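Local coordinates for protein colicin-D (Escherichia coli, PDB 5ZNM) that kills Escherichia coli and closely related bacteria by inhibiting protein synthesis through its C-terminal tRNase domain, here crystallised together with the central domain, at residues 289-299 and 314-325. Sequence-based numbering, arbitrary orientation.
Sequences RFSRKQLDKKY and RETLTKFRDAIE. With SO4 (sulfate ion), chain E.
Leu295 fits as a knob into the hole formed by Leu317, Phe320, Arg321 and Ile324, with its CD2 3.8 Å from Phe320 CD2 and its CD1 as far from Arg321 CB. Beside it, Arg321 CG lies over one face of the Phe290 ring, a CH-pi contact 3.8 Å from the centroid, while Ile324 CG2 meets the ring edge 3.7 Å from Phe290 CZ. Just beyond the C-terminal end of helix 292-297, Tyr299 turns its edge toward the face of Phe320 in an offset T-shaped pair, planes at 89°; Tyr299 CG, anti to its own backbone N (chi1 -173°), directs the ring past Leu317 CD2 toward Thr316. Helices 292-297 and 314-325, joined by a long irregular connection, cross at 90°, their axes 9.8 Å apart, within the colicin D tRNase domain, where Phe365 of strand 365-370 also packs on Ile324. Arg292 NH1 lies 3.1 Å from Arg314 NH2, two donors that cannot bond; Asp255 forms salt bridges with both arginines, and Asp283 with Arg314, probably offsetting the like charges. In the second shell, Arg321 grips Asp322 OD1 side-on through NE and NH1, and Ser291 OG N-caps helix 292-297 by accepting from Gln294 N at 2.9 Å.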
loop_
_atom_site.group_PDB
_atom_site.type_symbol
_atom_site.label_atom_id
_atom_site.label_comp_id
_atom_site.label_asym_id
_atom_site.label_seq_id
_atom_site.Cartn_x
_atom_site.Cartn_y
_atom_site.Cartn_z
ATOM N N ARG A 289 27.944 -2.332 -8.329
ATOM C CA ARG A 289 29.264 -2.801 -8.735
ATOM C C ARG A 289 30.240 -2.735 -7.572
ATOM O O ARG A 289 31.027 -3.661 -7.357
ATOM C CB ARG A 289 29.803 -1.994 -9.913
ATOM C CG ARG A 289 31.246 -2.454 -10.232
ATOM C CD ARG A 289 31.908 -1.656 -11.335
ATOM N NE ARG A 289 31.128 -1.688 -12.561
ATOM C CZ ARG A 289 31.415 -0.980 -13.644
ATOM N NH1 ARG A 289 32.473 -0.182 -13.666
ATOM N NH2 ARG A 289 30.642 -1.066 -14.717
ATOM N N PHE A 290 30.163 -1.672 -6.779
ATOM C CA PHE A 290 31.028 -1.476 -5.633
ATOM C C PHE A 290 30.221 -1.432 -4.347
ATOM O O PHE A 290 29.027 -1.136 -4.340
ATOM C CB PHE A 290 31.823 -0.172 -5.760
ATOM C CG PHE A 290 32.727 -0.144 -6.952
ATOM C CD1 PHE A 290 33.909 -0.876 -6.960
ATOM C CD2 PHE A 290 32.393 0.601 -8.066
ATOM C CE1 PHE A 290 34.748 -0.862 -8.063
ATOM C CE2 PHE A 290 33.222 0.628 -9.172
ATOM C CZ PHE A 290 34.407 -0.106 -9.172
ATOM N N SER A 291 30.906 -1.735 -3.254
ATOM C CA SER A 291 30.417 -1.429 -1.923
ATOM C C SER A 291 31.597 -0.924 -1.127
ATOM O O SER A 291 32.739 -1.317 -1.371
ATOM C CB SER A 291 29.802 -2.652 -1.222
ATOM O OG SER A 291 30.801 -3.620 -0.930
ATOM N N ARG A 292 31.317 -0.047 -0.174
ATOM C CA ARG A 292 32.380 0.398 0.712
ATOM C C ARG A 292 33.009 -0.789 1.432
ATOM O O ARG A 292 34.226 -0.819 1.658
ATOM C CB ARG A 292 31.827 1.401 1.716
ATOM C CG ARG A 292 32.911 2.148 2.430
ATOM C CD ARG A 292 32.396 3.137 3.450
ATOM N NE ARG A 292 33.418 3.435 4.437
ATOM C CZ ARG A 292 33.836 4.643 4.759
ATOM N NH1 ARG A 292 33.308 5.716 4.194
ATOM N NH2 ARG A 292 34.796 4.788 5.667
ATOM N N LYS A 293 32.185 -1.774 1.798
ATOM C CA LYS A 293 32.686 -2.958 2.490
ATOM C C LYS A 293 33.724 -3.695 1.645
ATOM O O LYS A 293 34.806 -4.038 2.132
ATOM C CB LYS A 293 31.501 -3.866 2.850
ATOM C CG LYS A 293 31.897 -5.190 3.471
ATOM C CD LYS A 293 31.657 -5.203 4.968
ATOM C CE LYS A 293 32.021 -6.557 5.578
ATOM N NZ LYS A 293 33.488 -6.849 5.475
ATOM N N GLN A 294 33.431 -3.917 0.357
ATOM C CA GLN A 294 34.378 -4.648 -0.480
ATOM C C GLN A 294 35.622 -3.812 -0.793
ATOM O O GLN A 294 36.741 -4.338 -0.796
ATOM C CB GLN A 294 33.703 -5.116 -1.776
ATOM C CG GLN A 294 34.509 -6.185 -2.568
ATOM C CD GLN A 294 34.528 -7.541 -1.871
ATOM O OE1 GLN A 294 33.798 -7.755 -0.911
ATOM N NE2 GLN A 294 35.365 -8.466 -2.358
ATOM N N LEU A 295 35.454 -2.520 -1.075
ATOM C CA LEU A 295 36.612 -1.651 -1.286
ATOM C C LEU A 295 37.547 -1.681 -0.085
ATOM O O LEU A 295 38.777 -1.730 -0.235
ATOM C CB LEU A 295 36.140 -0.216 -1.566
ATOM C CG LEU A 295 35.459 0.019 -2.922
ATOM C CD1 LEU A 295 34.632 1.324 -2.898
ATOM C CD2 LEU A 295 36.497 0.099 -4.053
ATOM N N ASP A 296 36.979 -1.659 1.119
ATOM C CA ASP A 296 37.788 -1.715 2.333
ATOM C C ASP A 296 38.516 -3.054 2.436
ATOM O O ASP A 296 39.726 -3.101 2.691
ATOM C CB ASP A 296 36.871 -1.477 3.533
ATOM C CG ASP A 296 37.596 -1.494 4.843
ATOM O OD1 ASP A 296 37.950 -2.586 5.307
ATOM O OD2 ASP A 296 37.787 -0.408 5.422
ATOM N N LYS A 297 37.793 -4.152 2.199
ATOM C CA LYS A 297 38.394 -5.493 2.237
ATOM C C LYS A 297 39.576 -5.627 1.288
ATOM O O LYS A 297 40.534 -6.351 1.581
ATOM C CB LYS A 297 37.352 -6.551 1.864
ATOM C CG LYS A 297 36.718 -7.276 3.024
ATOM C CD LYS A 297 36.238 -8.657 2.588
ATOM C CE LYS A 297 35.032 -8.557 1.688
ATOM N NZ LYS A 297 34.357 -9.871 1.446
ATOM N N LYS A 298 39.499 -5.014 0.107
ATOM C CA LYS A 298 40.506 -5.240 -0.922
ATOM C C LYS A 298 41.475 -4.069 -1.077
ATOM O O LYS A 298 42.269 -4.047 -2.029
ATOM C CB LYS A 298 39.822 -5.550 -2.254
ATOM C CG LYS A 298 38.854 -6.753 -2.196
ATOM C CD LYS A 298 39.583 -8.030 -1.746
ATOM C CE LYS A 298 38.679 -9.264 -1.747
ATOM N NZ LYS A 298 39.441 -10.513 -1.335
ATOM N N TYR A 299 41.431 -3.101 -0.163
ATOM C CA TYR A 299 42.299 -1.934 -0.263
ATOM C C TYR A 299 43.773 -2.309 -0.173
ATOM O O TYR A 299 44.630 -1.532 -0.610
ATOM C CB TYR A 299 41.935 -0.920 0.823
ATOM C CG TYR A 299 42.670 0.386 0.667
ATOM C CD1 TYR A 299 42.249 1.319 -0.264
ATOM C CD2 TYR A 299 43.798 0.676 1.430
ATOM C CE1 TYR A 299 42.920 2.511 -0.433
ATOM C CE2 TYR A 299 44.489 1.871 1.266
ATOM C CZ TYR A 299 44.035 2.784 0.329
ATOM O OH TYR A 299 44.683 3.978 0.149
ATOM N N ARG A 314 37.230 7.633 3.703
ATOM C CA ARG A 314 36.367 7.867 2.549
ATOM C C ARG A 314 37.187 8.293 1.346
ATOM O O ARG A 314 36.965 7.825 0.223
ATOM C CB ARG A 314 35.310 8.934 2.852
ATOM C CG ARG A 314 34.501 9.323 1.607
ATOM C CD ARG A 314 33.111 9.888 1.954
ATOM N NE ARG A 314 32.295 8.948 2.716
ATOM C CZ ARG A 314 31.525 7.995 2.184
ATOM N NH1 ARG A 314 31.459 7.816 0.867
ATOM N NH2 ARG A 314 30.834 7.192 2.976
ATOM N N GLU A 315 38.131 9.194 1.577
ATOM C CA GLU A 315 38.983 9.726 0.527
ATOM C C GLU A 315 39.792 8.626 -0.165
ATOM O O GLU A 315 39.835 8.551 -1.398
ATOM C CB GLU A 315 39.885 10.773 1.174
ATOM C CG GLU A 315 40.829 11.470 0.310
ATOM C CD GLU A 315 41.572 12.554 1.085
ATOM O OE1 GLU A 315 40.964 13.612 1.329
ATOM O OE2 GLU A 315 42.739 12.330 1.469
ATOM N N THR A 316 40.431 7.748 0.605
ATOM C CA THR A 316 41.290 6.769 -0.055
ATOM C C THR A 316 40.486 5.621 -0.658
ATOM O O THR A 316 40.869 5.093 -1.713
ATOM C CB THR A 316 42.354 6.239 0.917
ATOM O OG1 THR A 316 41.732 5.537 2.012
ATOM C CG2 THR A 316 43.165 7.388 1.469
ATOM N N LEU A 317 39.366 5.238 -0.037
ATOM C CA LEU A 317 38.502 4.246 -0.673
ATOM C C LEU A 317 37.881 4.788 -1.949
ATOM O O LEU A 317 37.651 4.020 -2.885
ATOM C CB LEU A 317 37.397 3.770 0.282
ATOM C CG LEU A 317 37.844 3.063 1.568
ATOM C CD1 LEU A 317 36.628 2.492 2.314
ATOM C CD2 LEU A 317 38.874 1.975 1.283
ATOM N N THR A 318 37.600 6.102 -2.003
ATOM C CA THR A 318 37.140 6.709 -3.249
ATOM C C THR A 318 38.248 6.712 -4.301
ATOM O O THR A 318 37.980 6.470 -5.485
ATOM C CB THR A 318 36.604 8.123 -2.981
ATOM O OG1 THR A 318 35.509 8.043 -2.047
ATOM C CG2 THR A 318 36.108 8.785 -4.268
ATOM N N LYS A 319 39.501 6.956 -3.892
ATOM C CA LYS A 319 40.625 6.807 -4.826
ATOM C C LYS A 319 40.648 5.413 -5.446
ATOM O O LYS A 319 40.808 5.262 -6.665
ATOM C CB LYS A 319 41.960 7.063 -4.112
ATOM C CG LYS A 319 42.324 8.511 -3.846
ATOM C CD LYS A 319 43.832 8.574 -3.448
ATOM C CE LYS A 319 44.231 9.987 -3.025
ATOM N NZ LYS A 319 45.662 10.015 -2.622
ATOM N N PHE A 320 40.517 4.377 -4.603
ATOM C CA PHE A 320 40.555 2.985 -5.063
ATOM C C PHE A 320 39.391 2.691 -6.004
ATOM O O PHE A 320 39.575 2.112 -7.082
ATOM C CB PHE A 320 40.508 2.068 -3.834
ATOM C CG PHE A 320 40.783 0.594 -4.107
ATOM C CD1 PHE A 320 41.636 0.195 -5.111
ATOM C CD2 PHE A 320 40.193 -0.379 -3.306
ATOM C CE1 PHE A 320 41.902 -1.165 -5.324
ATOM C CE2 PHE A 320 40.436 -1.735 -3.511
ATOM C CZ PHE A 320 41.302 -2.127 -4.526
ATOM N N ARG A 321 38.180 3.110 -5.622
ATOM C CA ARG A 321 37.025 2.947 -6.505
ATOM C C ARG A 321 37.276 3.605 -7.863
ATOM O O ARG A 321 37.048 2.998 -8.922
ATOM C CB ARG A 321 35.780 3.539 -5.829
ATOM C CG ARG A 321 34.422 3.173 -6.443
ATOM C CD ARG A 321 34.074 3.967 -7.702
ATOM N NE ARG A 321 34.203 5.434 -7.551
ATOM C CZ ARG A 321 33.267 6.230 -7.032
ATOM N NH1 ARG A 321 33.479 7.545 -6.956
ATOM N NH2 ARG A 321 32.111 5.721 -6.597
ATOM N N ASP A 322 37.753 4.853 -7.846
ATOM C CA ASP A 322 38.012 5.572 -9.091
ATOM C C ASP A 322 39.118 4.891 -9.900
ATOM O O ASP A 322 39.017 4.785 -11.131
ATOM C CB ASP A 322 38.365 7.041 -8.788
ATOM C CG ASP A 322 37.150 7.868 -8.293
ATOM O OD1 ASP A 322 35.992 7.409 -8.426
ATOM O OD2 ASP A 322 37.346 8.977 -7.757
ATOM N N ALA A 323 40.160 4.383 -9.232
ATOM C CA ALA A 323 41.225 3.696 -9.964
ATOM C C ALA A 323 40.701 2.450 -10.664
ATOM O O ALA A 323 41.066 2.173 -11.811
ATOM C CB ALA A 323 42.379 3.334 -9.027
ATOM N N ILE A 324 39.831 1.691 -9.998
ATOM C CA ILE A 324 39.231 0.536 -10.649
ATOM C C ILE A 324 38.394 0.973 -11.847
ATOM O O ILE A 324 38.441 0.346 -12.912
ATOM C CB ILE A 324 38.420 -0.279 -9.624
ATOM C CG1 ILE A 324 39.369 -0.808 -8.541
ATOM C CG2 ILE A 324 37.627 -1.416 -10.302
ATOM C CD1 ILE A 324 38.704 -1.080 -7.217
ATOM N N GLU A 325 37.630 2.065 -11.703
ATOM C CA GLU A 325 36.845 2.557 -12.836
ATOM C C GLU A 325 37.738 3.019 -13.987
ATOM O O GLU A 325 37.407 2.788 -15.155
ATOM C CB GLU A 325 35.911 3.688 -12.396
ATOM C CG GLU A 325 34.676 3.180 -11.669
ATOM C CD GLU A 325 33.691 2.495 -12.610
ATOM O OE1 GLU A 325 33.259 3.121 -13.600
ATOM O OE2 GLU A 325 33.363 1.318 -12.371
HETATM S S SO4 E . 35.911 -12.164 -0.477
HETATM O O1 SO4 E . 35.365 -10.997 -1.157
HETATM O O2 SO4 E . 35.191 -13.338 -0.972
HETATM O O3 SO4 E . 37.346 -12.281 -0.749
HETATM O O4 SO4 E . 35.715 -12.057 0.969
#